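Local coordinates for protein cytochrome B5 (Ectothiorhodospira shaposhnikovii, PDB 1CXY) that belongs to the cytochrome b5 family, carries a heme with two histidines as axial iron ligands, and probably serves in electron transport, at residues C24-H29 against G47-W52. Numbering follows the deposited sequence. Where two conformers were deposited one is given.
With HEM (protoporphyrin IX containing Fe), chain B.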
loop_
_atom_site.group_PDB
_atom_site.type_symbol
_atom_site.label_atom_id
_atom_site.label_comp_id
_atom_site.label_asym_id
_atom_site.label_seq_id
_atom_site.Cartn_x
_atom_site.Cartn_y
_atom_site.Cartn_z
ATOM N N CYS A 24 -4.239 -0.212 7.992
ATOM C CA CYS A 24 -3.458 0.436 6.949
ATOM C C CYS A 24 -3.868 0.089 5.529
ATOM O O CYS A 24 -3.559 -1.033 5.094
ATOM C CB CYS A 24 -1.999 -0.011 7.178
ATOM S SG CYS A 24 -0.787 0.684 6.017
ATOM N N TRP A 25 -4.557 1.004 4.863
ATOM C CA TRP A 25 -4.904 0.790 3.445
ATOM C C TRP A 25 -4.063 1.748 2.606
ATOM O O TRP A 25 -3.610 2.806 3.085
ATOM C CB TRP A 25 -6.378 1.108 3.188
ATOM C CG TRP A 25 -7.381 0.143 3.756
ATOM C CD1 TRP A 25 -7.228 -0.843 4.678
ATOM C CD2 TRP A 25 -8.785 0.147 3.423
ATOM N NE1 TRP A 25 -8.428 -1.487 4.934
ATOM C CE2 TRP A 25 -9.400 -0.865 4.171
ATOM C CE3 TRP A 25 -9.549 0.927 2.547
ATOM C CZ2 TRP A 25 -10.770 -1.112 4.105
ATOM C CZ3 TRP A 25 -10.916 0.679 2.451
ATOM C CH2 TRP A 25 -11.493 -0.346 3.225
ATOM N N MET A 26 -3.768 1.372 1.365
ATOM C CA MET A 26 -3.089 2.327 0.484
ATOM C C MET A 26 -3.725 2.296 -0.904
ATOM O O MET A 26 -4.334 1.293 -1.230
ATOM C CB MET A 26 -1.615 2.000 0.229
ATOM C CG MET A 26 -0.783 2.068 1.485
ATOM S SD MET A 26 0.947 1.741 1.085
ATOM C CE MET A 26 1.526 1.612 2.790
ATOM N N ALA A 27 -3.508 3.353 -1.661
ATOM C CA ALA A 27 -3.933 3.347 -3.067
ATOM C C ALA A 27 -2.626 3.399 -3.878
ATOM O O ALA A 27 -1.757 4.252 -3.629
ATOM C CB ALA A 27 -4.841 4.509 -3.420
ATOM N N ILE A 28 -2.438 2.488 -4.811
ATOM C CA ILE A 28 -1.234 2.411 -5.658
ATOM C C ILE A 28 -1.710 2.086 -7.080
ATOM O O ILE A 28 -2.476 1.134 -7.250
ATOM C CB ILE A 28 -0.251 1.326 -5.210
ATOM C CG1 ILE A 28 0.363 1.661 -3.849
ATOM C CG2 ILE A 28 0.884 1.112 -6.219
ATOM C CD1 ILE A 28 1.019 0.476 -3.157
ATOM N N HIS A 29 -1.305 2.885 -8.076
ATOM C CA HIS A 29 -1.743 2.632 -9.447
ATOM C C HIS A 29 -3.246 2.494 -9.618
ATOM O O HIS A 29 -3.715 1.605 -10.355
ATOM C CB HIS A 29 -1.057 1.356 -9.976
ATOM C CG HIS A 29 0.421 1.533 -10.171
ATOM N ND1 HIS A 29 0.936 2.659 -10.760
ATOM C CD2 HIS A 29 1.458 0.715 -9.886
ATOM C CE1 HIS A 29 2.259 2.539 -10.790
ATOM N NE2 HIS A 29 2.598 1.407 -10.242
ATOM N N GLY A 47 9.528 0.581 9.766
ATOM C CA GLY A 47 8.529 1.592 9.576
ATOM C C GLY A 47 8.461 2.452 8.343
ATOM O O GLY A 47 7.637 3.381 8.324
ATOM N N MET A 48 9.087 2.117 7.222
ATOM C CA MET A 48 9.028 2.901 6.000
ATOM C C MET A 48 7.688 2.918 5.294
ATOM O O MET A 48 7.257 3.828 4.585
ATOM C CB MET A 48 10.068 2.271 5.017
ATOM C CG MET A 48 11.443 2.670 5.564
ATOM S SD MET A 48 11.833 4.298 4.888
ATOM C CE MET A 48 11.785 3.975 3.136
ATOM N N MET A 49 6.989 1.793 5.451
ATOM C CA MET A 49 5.674 1.690 4.795
ATOM C C MET A 49 4.636 2.432 5.590
ATOM O O MET A 49 3.681 3.012 5.056
ATOM C CB MET A 49 5.463 0.179 4.667
ATOM C CG MET A 49 4.371 -0.236 3.709
ATOM S SD MET A 49 4.187 -2.035 3.855
ATOM C CE MET A 49 2.533 -2.202 3.192
ATOM N N LEU A 50 4.830 2.546 6.921
ATOM C CA LEU A 50 3.850 3.202 7.772
ATOM C C LEU A 50 3.536 4.637 7.439
ATOM O O LEU A 50 2.357 5.014 7.541
ATOM C CB LEU A 50 4.261 3.114 9.257
ATOM C CG LEU A 50 4.585 1.689 9.712
ATOM C CD1 LEU A 50 5.024 1.690 11.172
ATOM C CD2 LEU A 50 3.402 0.743 9.528
ATOM N N VAL A 51 4.469 5.428 6.902
ATOM C CA VAL A 51 4.162 6.801 6.534
ATOM C C VAL A 51 3.128 6.870 5.417
ATOM O O VAL A 51 2.492 7.904 5.254
ATOM C CB VAL A 51 5.436 7.611 6.166
ATOM C CG1 VAL A 51 6.712 6.856 6.506
ATOM C CG2 VAL A 51 5.501 8.153 4.762
ATOM N N TRP A 52 2.943 5.786 4.647
ATOM C CA TRP A 52 1.993 5.803 3.544
ATOM C C TRP A 52 0.641 5.184 3.879
ATOM O O TRP A 52 -0.242 5.241 3.007
ATOM C CB TRP A 52 2.611 5.092 2.304
ATOM C CG TRP A 52 3.865 5.850 1.935
ATOM C CD1 TRP A 52 5.159 5.567 2.247
ATOM C CD2 TRP A 52 3.854 7.136 1.314
ATOM N NE1 TRP A 52 5.968 6.608 1.844
ATOM C CE2 TRP A 52 5.203 7.576 1.261
ATOM C CE3 TRP A 52 2.847 7.947 0.785
ATOM C CZ2 TRP A 52 5.539 8.800 0.691
ATOM C CZ3 TRP A 52 3.184 9.167 0.218
ATOM C CH2 TRP A 52 4.536 9.568 0.180
HETATM C CHA HEM B . 11.749 -3.712 0.321
HETATM C CHB HEM B . 10.099 0.815 0.734
HETATM C CHC HEM B . 5.577 -0.818 0.235
HETATM C CHD HEM B . 7.226 -5.335 -0.304
HETATM C C1A HEM B . 11.687 -2.365 0.586
HETATM C C2A HEM B . 12.789 -1.530 1.023
HETATM C C3A HEM B . 12.327 -0.275 1.106
HETATM C C4A HEM B . 10.913 -0.299 0.755
HETATM C CMA HEM B . 13.077 1.010 1.521
HETATM C CAA HEM B . 14.239 -2.009 1.273
HETATM C CBA HEM B . 15.301 -1.483 0.251
HETATM C CGA HEM B . 15.249 -2.196 -1.071
HETATM O O1A HEM B . 14.696 -3.324 -1.110
HETATM O O2A HEM B . 15.771 -1.672 -2.089
HETATM C C1B HEM B . 8.722 0.773 0.588
HETATM C C2B HEM B . 7.843 1.914 0.584
HETATM C C3B HEM B . 6.596 1.468 0.413
HETATM C C4B HEM B . 6.659 0.026 0.354
HETATM C CMB HEM B . 8.347 3.376 0.690
HETATM C CAB HEM B . 5.297 2.297 0.314
HETATM C CBB HEM B . 4.313 2.007 -0.538
HETATM C C1C HEM B . 5.629 -2.180 0.057
HETATM C C2C HEM B . 4.491 -3.051 -0.127
HETATM C C3C HEM B . 4.941 -4.304 -0.292
HETATM C C4C HEM B . 6.399 -4.244 -0.221
HETATM C CMC HEM B . 3.040 -2.527 -0.142
HETATM C CAC HEM B . 4.199 -5.624 -0.579
HETATM C CBC HEM B . 3.066 -5.984 -0.011
HETATM C C1D HEM B . 8.602 -5.270 -0.202
HETATM C C2D HEM B . 9.486 -6.380 -0.447
HETATM C C3D HEM B . 10.733 -5.927 -0.282
HETATM C C4D HEM B . 10.666 -4.530 0.064
HETATM C CMD HEM B . 9.017 -7.809 -0.815
HETATM C CAD HEM B . 12.075 -6.683 -0.482
HETATM C CBD HEM B . 12.724 -6.174 -1.802
HETATM C CGD HEM B . 11.880 -6.361 -3.035
HETATM O O1D HEM B . 11.697 -5.426 -3.842
HETATM O O2D HEM B . 11.401 -7.510 -3.263
HETATM N NA HEM B . 10.544 -1.591 0.463
HETATM N NB HEM B . 7.975 -0.388 0.437
HETATM N NC HEM B . 6.776 -2.948 0.023
HETATM N ND HEM B . 9.345 -4.137 0.087
HETATM FE FE HEM B . 8.654 -2.256 0.207
#
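The backbones of 24-29 and 47-52 come nearest at Met26 and Trp52, whose CA atoms are 6.9 Å apart, and no hydrogen bond joins the two segments. In this cytochrome b5 fold the first segment belongs to an antiparallel sheet, whereas the second closes with a short 3-10 turn in which Trp52 N bonds to Met49 O at 2.9 Å. The example illustrates how thioethers from separate segments can wall an apolar cofactor site.

Met26 CG stands anti to the carbonyl carbon (chi1 -64°), and the extended chain runs out until Met26 CE lies 3.5 Å from Met49 CG, the two side chains meeting at a slant. Met26 CE also lies 3.4 Å from Met49 O, and Met26 CG 3.6 Å from Trp52 O, both van der Waals contacts. Against Trp52 the meeting is nearly at a right angle, Met26 CE reaching Trp52 CB at 3.7 Å, while the sulfur SD faces the heme vinyl carbon CBB. Cut back to an alanine, this position is likely to leave a gap beside that vinyl and Met49 freer to shift against the porphyrin.

Met49, deposited in two conformers, has CG anti to its backbone N (chi1 -165°) in the one described, which lays the chain over one side of the porphyrin near the meso carbon CHC, with Met49 CE 3.4 Å from the heme methyl CMC; it also neighbours the axial ligand His42. The disulfide Cys24-Cys53 ties the strand to the residue following Trp52. The Trp52 indole meets the heme vinyl obliquely, with Trp52 CD1 3.8 Å from heme CAB.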